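Local coordinates for Cfl (Pectobacterium brasiliense, PDB 7A9J), which is a coronafacic acid ligase of the ATP-dependent AMP-binding enzyme family, probably activating carboxylic acids as adenylates before passing them on to an amine, at residues 76-81 with 102-107; 232-237 with 257-262; 364-369 with 376-381. The protein carries 1 engineered substitution. One frame throughout, in Å; residues are numbered along the deposited sequence.

Interaction 1. Residues 76-81 with 102-107; sequences SIHMGN and LSLKLS
Leu-102 N donates to Ile-77 O over 2.8 Å, and this bond ties the C-terminal end of strand 74-78 to the loop that leaves strand 98-101. The Leu-102 side chain has the largest share of the contact: its CD1 rests 3.7 Å from Ser-76 CB, and its CB lies 3.7 Å from His-78 CD2. His-78 CG stands anti to the backbone N (chi1 -176°), which sends the imidazole across the leucine at about a right angle. Leu-102 O then meets the ring in its plane, 3.4 Å from His-78 CD2. A water, also in the ring plane and 2.9 Å from His-78 NE2, donates to Ser-103 O and Leu-106 O, while His-78 ND1 is hydrogen-bonded to Tyr-123 OH; both ring nitrogens therefore have partners that fix its rotation. Further along, Leu-104 CD2 packs 3.7 Å from Met-79 O. The loop holds its shape through a type I turn from Ser-103 to Leu-106 and an ST turn in which Ser-103 OG accepts from Lys-105 N. Strand 74-78, helix 83-95 and strand 98-101, outermost in a five-stranded parallel sheet, form a beta-alpha-beta crossover, after which Ser-107 caps helix 108-117.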
loop_
_atom_site.group_PDB
_atom_site.type_symbol
_atom_site.label_atom_id
_atom_site.label_comp_id
_atom_site.label_asym_id
_atom_site.label_seq_id
_atom_site.Cartn_x
_atom_site.Cartn_y
_atom_site.Cartn_z
ATOM N N SER A 76 17.975 -8.815 -8.414
ATOM C CA SER A 76 16.808 -9.207 -7.612
ATOM C C SER A 76 17.129 -9.006 -6.138
ATOM O O SER A 76 18.212 -9.369 -5.685
ATOM C CB SER A 76 16.449 -10.667 -7.871
ATOM O OG SER A 76 15.835 -10.795 -9.130
ATOM N N ILE A 77 16.197 -8.410 -5.394
ATOM C CA ILE A 77 16.414 -8.066 -3.998
ATOM C C ILE A 77 15.330 -8.757 -3.191
ATOM O O ILE A 77 14.135 -8.675 -3.525
ATOM C CB ILE A 77 16.369 -6.541 -3.767
ATOM C CG1 ILE A 77 17.444 -5.851 -4.615
ATOM C CG2 ILE A 77 16.674 -6.254 -2.305
ATOM C CD1 ILE A 77 17.470 -4.338 -4.449
ATOM N N HIS A 78 15.731 -9.392 -2.120
ATOM C CA HIS A 78 14.788 -10.341 -1.518
ATOM C C HIS A 78 15.112 -10.363 -0.019
ATOM O O HIS A 78 15.839 -11.219 0.453
ATOM C CB HIS A 78 14.944 -11.703 -2.194
ATOM C CG HIS A 78 13.968 -12.762 -1.756
ATOM N ND1 HIS A 78 14.370 -14.075 -1.548
ATOM C CD2 HIS A 78 12.612 -12.758 -1.616
ATOM C CE1 HIS A 78 13.317 -14.811 -1.237
ATOM N NE2 HIS A 78 12.234 -14.052 -1.311
ATOM N N MET A 79 14.581 -9.384 0.729
ATOM C CA MET A 79 14.927 -9.298 2.146
ATOM C C MET A 79 13.874 -8.533 2.951
ATOM O O MET A 79 13.054 -7.770 2.405
ATOM C CB MET A 79 16.309 -8.676 2.334
ATOM C CG MET A 79 16.463 -7.283 1.973
ATOM S SD MET A 79 18.199 -6.639 2.335
ATOM C CE MET A 79 19.276 -7.796 1.466
ATOM N N GLY A 80 13.844 -8.854 4.252
ATOM C CA GLY A 80 12.961 -8.188 5.197
ATOM C C GLY A 80 13.487 -6.803 5.541
ATOM O O GLY A 80 14.460 -6.322 4.966
ATOM N N ASN A 81 12.765 -6.096 6.423
ATOM C CA ASN A 81 13.105 -4.693 6.654
ATOM C C ASN A 81 14.448 -4.594 7.402
ATOM O O ASN A 81 14.574 -5.115 8.505
ATOM C CB ASN A 81 12.041 -4.037 7.502
ATOM C CG ASN A 81 10.699 -4.015 6.794
ATOM O OD1 ASN A 81 10.600 -4.327 5.598
ATOM N ND2 ASN A 81 9.630 -3.852 7.599
ATOM N N LEU A 102 11.631 -8.540 -4.699
ATOM C CA LEU A 102 10.888 -9.805 -4.674
ATOM C C LEU A 102 10.081 -9.874 -3.388
ATOM O O LEU A 102 10.647 -10.033 -2.304
ATOM C CB LEU A 102 11.805 -11.024 -4.764
ATOM C CG LEU A 102 12.720 -11.005 -5.976
ATOM C CD1 LEU A 102 13.731 -12.187 -5.916
ATOM C CD2 LEU A 102 11.884 -11.002 -7.228
ATOM N N SER A 103 8.754 -9.822 -3.534
ATOM C CA SER A 103 7.876 -9.703 -2.392
ATOM C C SER A 103 8.050 -10.900 -1.460
ATOM O O SER A 103 8.314 -12.024 -1.894
ATOM C CB SER A 103 6.402 -9.617 -2.899
ATOM O OG SER A 103 5.505 -10.190 -1.978
ATOM N N LEU A 104 7.967 -10.649 -0.152
ATOM C CA LEU A 104 8.104 -11.725 0.811
ATOM C C LEU A 104 6.914 -12.677 0.807
ATOM O O LEU A 104 6.993 -13.725 1.451
ATOM C CB LEU A 104 8.304 -11.163 2.224
ATOM C CG LEU A 104 9.370 -10.057 2.380
ATOM C CD1 LEU A 104 9.621 -9.738 3.871
ATOM C CD2 LEU A 104 10.677 -10.449 1.661
ATOM N N LYS A 105 5.816 -12.337 0.114
ATOM C CA LYS A 105 4.679 -13.224 0.005
ATOM C C LYS A 105 4.873 -14.271 -1.076
ATOM O O LYS A 105 4.122 -15.223 -1.093
ATOM C CB LYS A 105 3.391 -12.418 -0.271
ATOM C CG LYS A 105 3.283 -11.189 0.680
ATOM C CD LYS A 105 1.862 -10.937 1.190
ATOM C CE LYS A 105 1.866 -9.803 2.221
ATOM N NZ LYS A 105 2.832 -10.052 3.347
ATOM N N LEU A 106 5.886 -14.137 -1.935
ATOM C CA LEU A 106 6.133 -15.097 -2.994
ATOM C C LEU A 106 6.643 -16.434 -2.468
ATOM O O LEU A 106 7.540 -16.485 -1.620
ATOM C CB LEU A 106 7.137 -14.543 -3.990
ATOM C CG LEU A 106 6.785 -13.224 -4.676
ATOM C CD1 LEU A 106 8.009 -12.750 -5.420
ATOM C CD2 LEU A 106 5.618 -13.415 -5.596
ATOM N N SER A 107 6.077 -17.521 -3.000
ATOM C CA SER A 107 6.643 -18.853 -2.807
ATOM C C SER A 107 8.024 -18.964 -3.477
ATOM O O SER A 107 8.432 -18.118 -4.280
ATOM C CB SER A 107 5.723 -19.920 -3.390
ATOM O OG SER A 107 5.805 -19.920 -4.812
HETATM O O HOH W 1 9.469 -14.602 -0.872
#

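Interaction 2. Residues 232-237 with 257-262. With PO4 (phosphate ion), chain C.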
loop_
_atom_site.group_PDB
_atom_site.type_symbol
_atom_site.label_atom_id
_atom_site.label_comp_id
_atom_site.label_asym_id
_atom_site.label_seq_id
_atom_site.Cartn_x
_atom_site.Cartn_y
_atom_site.Cartn_z
ATOM N N LEU A 232 6.917 5.691 9.826
ATOM C CA LEU A 232 6.845 4.249 9.870
ATOM C C LEU A 232 5.934 3.785 8.747
ATOM O O LEU A 232 4.816 4.310 8.583
ATOM C CB LEU A 232 6.277 3.759 11.202
ATOM C CG LEU A 232 5.855 2.319 11.306
ATOM C CD1 LEU A 232 7.069 1.424 11.066
ATOM C CD2 LEU A 232 5.173 2.049 12.712
ATOM N N SER A 233 6.385 2.798 7.992
ATOM C CA SER A 233 5.455 2.118 7.076
ATOM C C SER A 233 5.315 0.667 7.506
ATOM O O SER A 233 6.319 -0.061 7.581
ATOM C CB SER A 233 5.927 2.191 5.615
ATOM O OG SER A 233 5.016 1.413 4.809
ATOM N N LEU A 234 4.056 0.235 7.767
ATOM C CA LEU A 234 3.839 -1.134 8.183
ATOM C C LEU A 234 3.880 -2.103 6.996
ATOM O O LEU A 234 3.967 -3.321 7.212
ATOM C CB LEU A 234 2.482 -1.255 8.895
ATOM C CG LEU A 234 2.500 -0.418 10.185
ATOM C CD1 LEU A 234 1.107 -0.393 10.772
ATOM C CD2 LEU A 234 3.465 -1.027 11.214
ATOM N N VAL A 235 3.868 -1.591 5.774
ATOM C CA VAL A 235 3.964 -2.464 4.609
ATOM C C VAL A 235 5.458 -2.782 4.417
ATOM O O VAL A 235 6.267 -1.894 4.595
ATOM C CB VAL A 235 3.408 -1.719 3.404
ATOM C CG1 VAL A 235 3.758 -2.470 2.143
ATOM C CG2 VAL A 235 1.818 -1.571 3.579
ATOM N N ASP A 236 5.798 -4.028 4.096
ATOM C CA ASP A 236 7.207 -4.383 3.915
ATOM C C ASP A 236 7.938 -3.414 3.005
ATOM O O ASP A 236 7.434 -2.989 1.956
ATOM C CB ASP A 236 7.375 -5.797 3.315
ATOM C CG ASP A 236 6.745 -6.909 4.137
ATOM O OD1 ASP A 236 6.592 -6.790 5.371
ATOM O OD2 ASP A 236 6.444 -7.947 3.525
ATOM N N LEU A 237 9.217 -3.147 3.371
ATOM C CA LEU A 237 10.043 -2.240 2.585
ATOM C C LEU A 237 10.383 -2.806 1.209
ATOM O O LEU A 237 10.790 -2.061 0.320
ATOM C CB LEU A 237 11.349 -1.928 3.384
ATOM C CG LEU A 237 12.369 -1.006 2.707
ATOM C CD1 LEU A 237 11.765 0.335 2.282
ATOM C CD2 LEU A 237 13.530 -0.854 3.771
ATOM N N LEU A 257 11.532 4.630 10.556
ATOM C CA LEU A 257 11.517 3.553 11.543
ATOM C C LEU A 257 11.237 2.256 10.831
ATOM O O LEU A 257 10.215 2.153 10.143
ATOM C CB LEU A 257 10.442 3.807 12.602
ATOM C CG LEU A 257 10.179 2.653 13.584
ATOM C CD1 LEU A 257 11.408 2.384 14.516
ATOM C CD2 LEU A 257 8.902 3.049 14.426
ATOM N N LEU A 258 12.147 1.281 10.970
ATOM C CA LEU A 258 11.957 -0.046 10.404
ATOM C C LEU A 258 11.620 -1.069 11.478
ATOM O O LEU A 258 12.319 -1.194 12.483
ATOM C CB LEU A 258 13.199 -0.513 9.640
ATOM C CG LEU A 258 13.505 0.330 8.400
ATOM C CD1 LEU A 258 14.751 -0.323 7.704
ATOM C CD2 LEU A 258 12.349 0.365 7.395
ATOM N N LEU A 259 10.532 -1.824 11.240
ATOM C CA LEU A 259 10.108 -2.885 12.145
ATOM C C LEU A 259 10.215 -4.269 11.513
ATOM O O LEU A 259 9.910 -4.460 10.332
ATOM C CB LEU A 259 8.646 -2.650 12.536
ATOM C CG LEU A 259 8.377 -1.280 13.155
ATOM C CD1 LEU A 259 6.862 -1.194 13.527
ATOM C CD2 LEU A 259 9.278 -1.101 14.393
ATOM N N SER A 260 10.501 -5.246 12.350
ATOM C CA SER A 260 10.531 -6.647 11.985
ATOM C C SER A 260 9.119 -7.223 12.058
ATOM O O SER A 260 8.214 -6.602 12.596
ATOM C CB SER A 260 11.449 -7.396 12.918
ATOM O OG SER A 260 10.805 -7.609 14.163
ATOM N N GLU A 261 8.955 -8.438 11.526
ATOM C CA GLU A 261 7.670 -9.131 11.625
ATOM C C GLU A 261 7.238 -9.275 13.088
ATOM O O GLU A 261 6.082 -8.975 13.440
ATOM C CB GLU A 261 7.781 -10.498 10.938
ATOM C CG GLU A 261 6.405 -11.160 10.725
ATOM C CD GLU A 261 6.419 -12.307 9.714
ATOM O OE1 GLU A 261 7.403 -13.083 9.690
ATOM O OE2 GLU A 261 5.432 -12.431 8.947
ATOM N N VAL A 262 8.170 -9.641 13.965
ATOM C CA VAL A 262 7.812 -9.814 15.364
ATOM C C VAL A 262 7.398 -8.482 15.968
ATOM O O VAL A 262 6.444 -8.409 16.767
ATOM C CB VAL A 262 8.978 -10.450 16.129
ATOM C CG1 VAL A 262 8.783 -10.226 17.623
ATOM C CG2 VAL A 262 8.963 -11.921 15.835
HETATM P P PO4 C . 11.606 -10.545 9.604
HETATM O O1 PO4 C . 10.713 -11.454 8.729
HETATM O O2 PO4 C . 11.916 -11.193 10.937
HETATM O O3 PO4 C . 10.863 -9.268 9.846
HETATM O O4 PO4 C . 12.904 -10.225 8.946
HETATM O O HOH W 2 8.998 1.778 7.770
HETATM O O HOH W 3 8.923 -1.031 8.919
#
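Leu-232 and Leu-259 make the main apolar contact, their side chains crossing at about a right angle. Leu-259 CD1 reaches both branches of Leu-232, lying 3.6 Å from Leu-232 CD1, and it also touches Leu-234 CD2. With CG anti to the backbone N (chi1 167°), Leu-232 places CD1 against the opposite backbone as well, 3.4 Å from Leu-257 O. A second, separate apolar pair joins Leu-237 and Leu-258 through their CD2 atoms, 4.0 Å apart; Leu-85 and Phe-83 of helix 83-95 touch these two leucines.

The polar links between the backbones run through water. One molecule accepts from Ser-233 N and lies 2.7 Å from Leu-257 O, to which it probably donates. Another accepts from Leu-259 N at 2.9 Å and donates to Ser-233 O, so the strand ends are bridged where they spread: the CA atoms are 5.0 Å apart at Leu-232 and Leu-257 but 7.6 Å at Leu-234 and Leu-259.

An anion marks the far end. Glu-261 N donates to phosphate O3 over 2.7 Å at 161°, just after N-cap Ser-260, and Lys-128 and Arg-129 bind the same ion. The chemistry thus divides into a leucine core, water-bridged backbones and a helix start whose partly positive end and nearby basic residues would suit a phosphate, probably taken from the crystallisation liquor.

Interaction 3. Residues 364-369 with 376-381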
loop_
_atom_site.group_PDB
_atom_site.type_symbol
_atom_site.label_atom_id
_atom_site.label_comp_id
_atom_site.label_asym_id
_atom_site.label_seq_id
_atom_site.Cartn_x
_atom_site.Cartn_y
_atom_site.Cartn_z
ATOM N N VAL A 364 -1.810 15.073 -11.282
ATOM C CA VAL A 364 -2.674 13.944 -11.595
ATOM C C VAL A 364 -3.895 14.457 -12.364
ATOM O O VAL A 364 -4.505 15.478 -11.997
ATOM C CB VAL A 364 -3.080 13.208 -10.299
ATOM C CG1 VAL A 364 -4.118 12.100 -10.559
ATOM C CG2 VAL A 364 -1.834 12.579 -9.635
ATOM N N GLU A 365 -4.207 13.799 -13.481
ATOM C CA GLU A 365 -5.388 14.132 -14.273
ATOM C C GLU A 365 -6.431 13.055 -14.086
ATOM O O GLU A 365 -6.094 11.872 -14.078
ATOM C CB GLU A 365 -5.043 14.226 -15.764
ATOM C CG GLU A 365 -3.781 15.059 -16.081
ATOM C CD GLU A 365 -3.305 14.764 -17.492
ATOM O OE1 GLU A 365 -3.983 15.246 -18.439
ATOM O OE2 GLU A 365 -2.329 14.003 -17.657
ATOM N N ILE A 366 -7.702 13.448 -13.976
ATOM C CA ILE A 366 -8.721 12.412 -13.858
ATOM C C ILE A 366 -9.775 12.677 -14.897
ATOM O O ILE A 366 -9.948 13.812 -15.358
ATOM C CB ILE A 366 -9.366 12.320 -12.452
ATOM C CG1 ILE A 366 -10.133 13.582 -12.109
ATOM C CG2 ILE A 366 -8.302 11.986 -11.334
ATOM C CD1 ILE A 366 -11.306 13.262 -11.298
ATOM N N LYS A 367 -10.449 11.602 -15.303
ATOM C CA LYS A 367 -11.632 11.704 -16.121
ATOM C C LYS A 367 -12.670 10.770 -15.524
ATOM O O LYS A 367 -12.346 9.673 -15.056
ATOM C CB LYS A 367 -11.330 11.360 -17.598
ATOM C CG LYS A 367 -12.532 10.983 -18.437
ATOM C CD LYS A 367 -12.189 11.006 -19.929
ATOM C CE LYS A 367 -10.846 10.317 -20.195
ATOM N NZ LYS A 367 -10.592 10.206 -21.665
ATOM N N ILE A 368 -13.908 11.215 -15.503
ATOM C CA ILE A 368 -14.998 10.406 -14.992
ATOM C C ILE A 368 -15.870 10.065 -16.175
ATOM O O ILE A 368 -16.378 10.950 -16.877
ATOM C CB ILE A 368 -15.771 11.132 -13.885
ATOM C CG1 ILE A 368 -14.795 11.422 -12.727
ATOM C CG2 ILE A 368 -16.942 10.292 -13.432
ATOM C CD1 ILE A 368 -15.266 12.451 -11.765
ATOM N N ASN A 369 -16.002 8.779 -16.424
ATOM C CA ASN A 369 -16.617 8.327 -17.661
ATOM C C ASN A 369 -18.038 8.845 -17.746
ATOM O O ASN A 369 -18.786 8.734 -16.780
ATOM C CB ASN A 369 -16.554 6.808 -17.677
ATOM C CG ASN A 369 -16.091 6.287 -18.982
ATOM O OD1 ASN A 369 -14.908 5.993 -19.181
ATOM N ND2 ASN A 369 -17.011 6.211 -19.911
ATOM N N GLY A 376 -19.542 8.083 -12.449
ATOM C CA GLY A 376 -19.023 7.220 -13.495
ATOM C C GLY A 376 -17.697 6.619 -13.099
ATOM O O GLY A 376 -17.163 6.895 -12.025
ATOM N N GLU A 377 -17.170 5.778 -13.984
ATOM C CA GLU A 377 -15.862 5.176 -13.718
ATOM C C GLU A 377 -14.730 6.203 -13.670
ATOM O O GLU A 377 -14.603 7.052 -14.555
ATOM C CB GLU A 377 -15.544 4.106 -14.774
ATOM C CG GLU A 377 -14.232 3.404 -14.414
ATOM C CD GLU A 377 -13.880 2.223 -15.315
ATOM O OE1 GLU A 377 -14.509 2.069 -16.395
ATOM O OE2 GLU A 377 -12.953 1.469 -14.927
ATOM N N LEU A 378 -13.899 6.098 -12.637
ATOM C CA LEU A 378 -12.717 6.937 -12.469
ATOM C C LEU A 378 -11.603 6.434 -13.380
ATOM O O LEU A 378 -11.199 5.264 -13.284
ATOM C CB LEU A 378 -12.247 6.913 -11.023
ATOM C CG LEU A 378 -10.942 7.583 -10.726
ATOM C CD1 LEU A 378 -11.065 9.040 -11.108
ATOM C CD2 LEU A 378 -10.669 7.371 -9.221
ATOM N N LEU A 379 -11.136 7.319 -14.258
ATOM C CA LEU A 379 -9.967 7.121 -15.104
ATOM C C LEU A 379 -8.862 8.078 -14.670
ATOM O O LEU A 379 -9.129 9.228 -14.320
ATOM C CB LEU A 379 -10.320 7.387 -16.572
ATOM C CG LEU A 379 -11.603 6.774 -17.143
ATOM C CD1 LEU A 379 -11.723 7.016 -18.639
ATOM C CD2 LEU A 379 -11.577 5.323 -16.835
ATOM N N ILE A 380 -7.610 7.623 -14.698
ATOM C CA ILE A 380 -6.530 8.413 -14.108
ATOM C C ILE A 380 -5.336 8.430 -15.052
ATOM O O ILE A 380 -4.963 7.396 -15.612
ATOM C CB ILE A 380 -6.086 7.896 -12.718
ATOM C CG1 ILE A 380 -7.276 7.902 -11.745
ATOM C CG2 ILE A 380 -4.907 8.785 -12.149
ATOM C CD1 ILE A 380 -6.993 7.065 -10.526
ATOM N N ARG A 381 -4.734 9.606 -15.214
ATOM C CA ARG A 381 -3.410 9.715 -15.793
ATOM C C ARG A 381 -2.460 10.343 -14.764
ATOM O O ARG A 381 -2.788 11.365 -14.147
ATOM C CB ARG A 381 -3.468 10.533 -17.089
ATOM C CG ARG A 381 -2.213 10.447 -17.928
ATOM C CD ARG A 381 -2.623 10.700 -19.412
ATOM N NE ARG A 381 -3.220 12.024 -19.567
ATOM C CZ ARG A 381 -3.837 12.451 -20.666
ATOM N NH1 ARG A 381 -3.936 11.653 -21.719
ATOM N NH2 ARG A 381 -4.347 13.683 -20.709
#
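Glu-365 and Arg-381 open this antiparallel hairpin, at the end away from its turn, with paired backbone bonds and a salt bridge. Between 365-368 and 376-381 the axes come within 4.7 Å, and five backbone hydrogen bonds close the ladder, from Glu-365 N to Arg-381 O through to Asn-369 N and Glu-377 O. The more buried, apolar side is the face of Ile-366, Ile-368, Leu-378 and Ile-380. There Leu-378 CD1 slants against Ile-366 CB at 3.9 Å, and beyond the strand Val-364 CG1 meets Ile-380 CG2 at 3.8 Å.

The opposite face, with Glu-365, Lys-367, Leu-379 and Arg-381, is polar and turned to solvent. A bend at chi3 (61°) turns the guanidinium side-on to the carboxylate: Arg-381 NH2 reaches Glu-365 OE1 at 2.8 Å on its syn side, whereas NE approaches OE2 at 2.9 Å from above the carboxylate plane. The planes are 37° apart, so the bidentate grip is twisted; Arg-381 NH1 bonds to Asp-401 O. Leu-379 CD1 touches Lys-367 CE (3.8 Å) and Asn-369 OD1 (3.4 Å).

Trp-403 adjoins this face, in cation-pi contact with Lys-367. The aliphatic face packs against strands 342-346 and 408-412, while strand 376-381 also pairs with 404-406 and 408-412.

In the fold
Interactions 1 and 2 adjoin, their centres 13 Å apart, and Asn-81 joins them: its ND2 probably donates to Leu-259 O at 2.8 Å and its OD1 probably accepts from Leu-237 N at 2.9 Å. Leu-104 also packs against Asp-236, and the phosphate held at Glu-261 approaches Gly-80, nearest atoms about 4 Å apart. Interaction 3 stands apart, its centre 33 Å from that of interaction 1, on the other side of the chain's centre, and 32 Å from that of interaction 2. None of the three lines the pocket of the bound indene carboxylic acid: the side chains of Ser-103, Ser-233 and Ile-380 are about 10, 9 and 10 Å from that ligand at nearest approach, though Val-235 touches the pocket residue Trp-241.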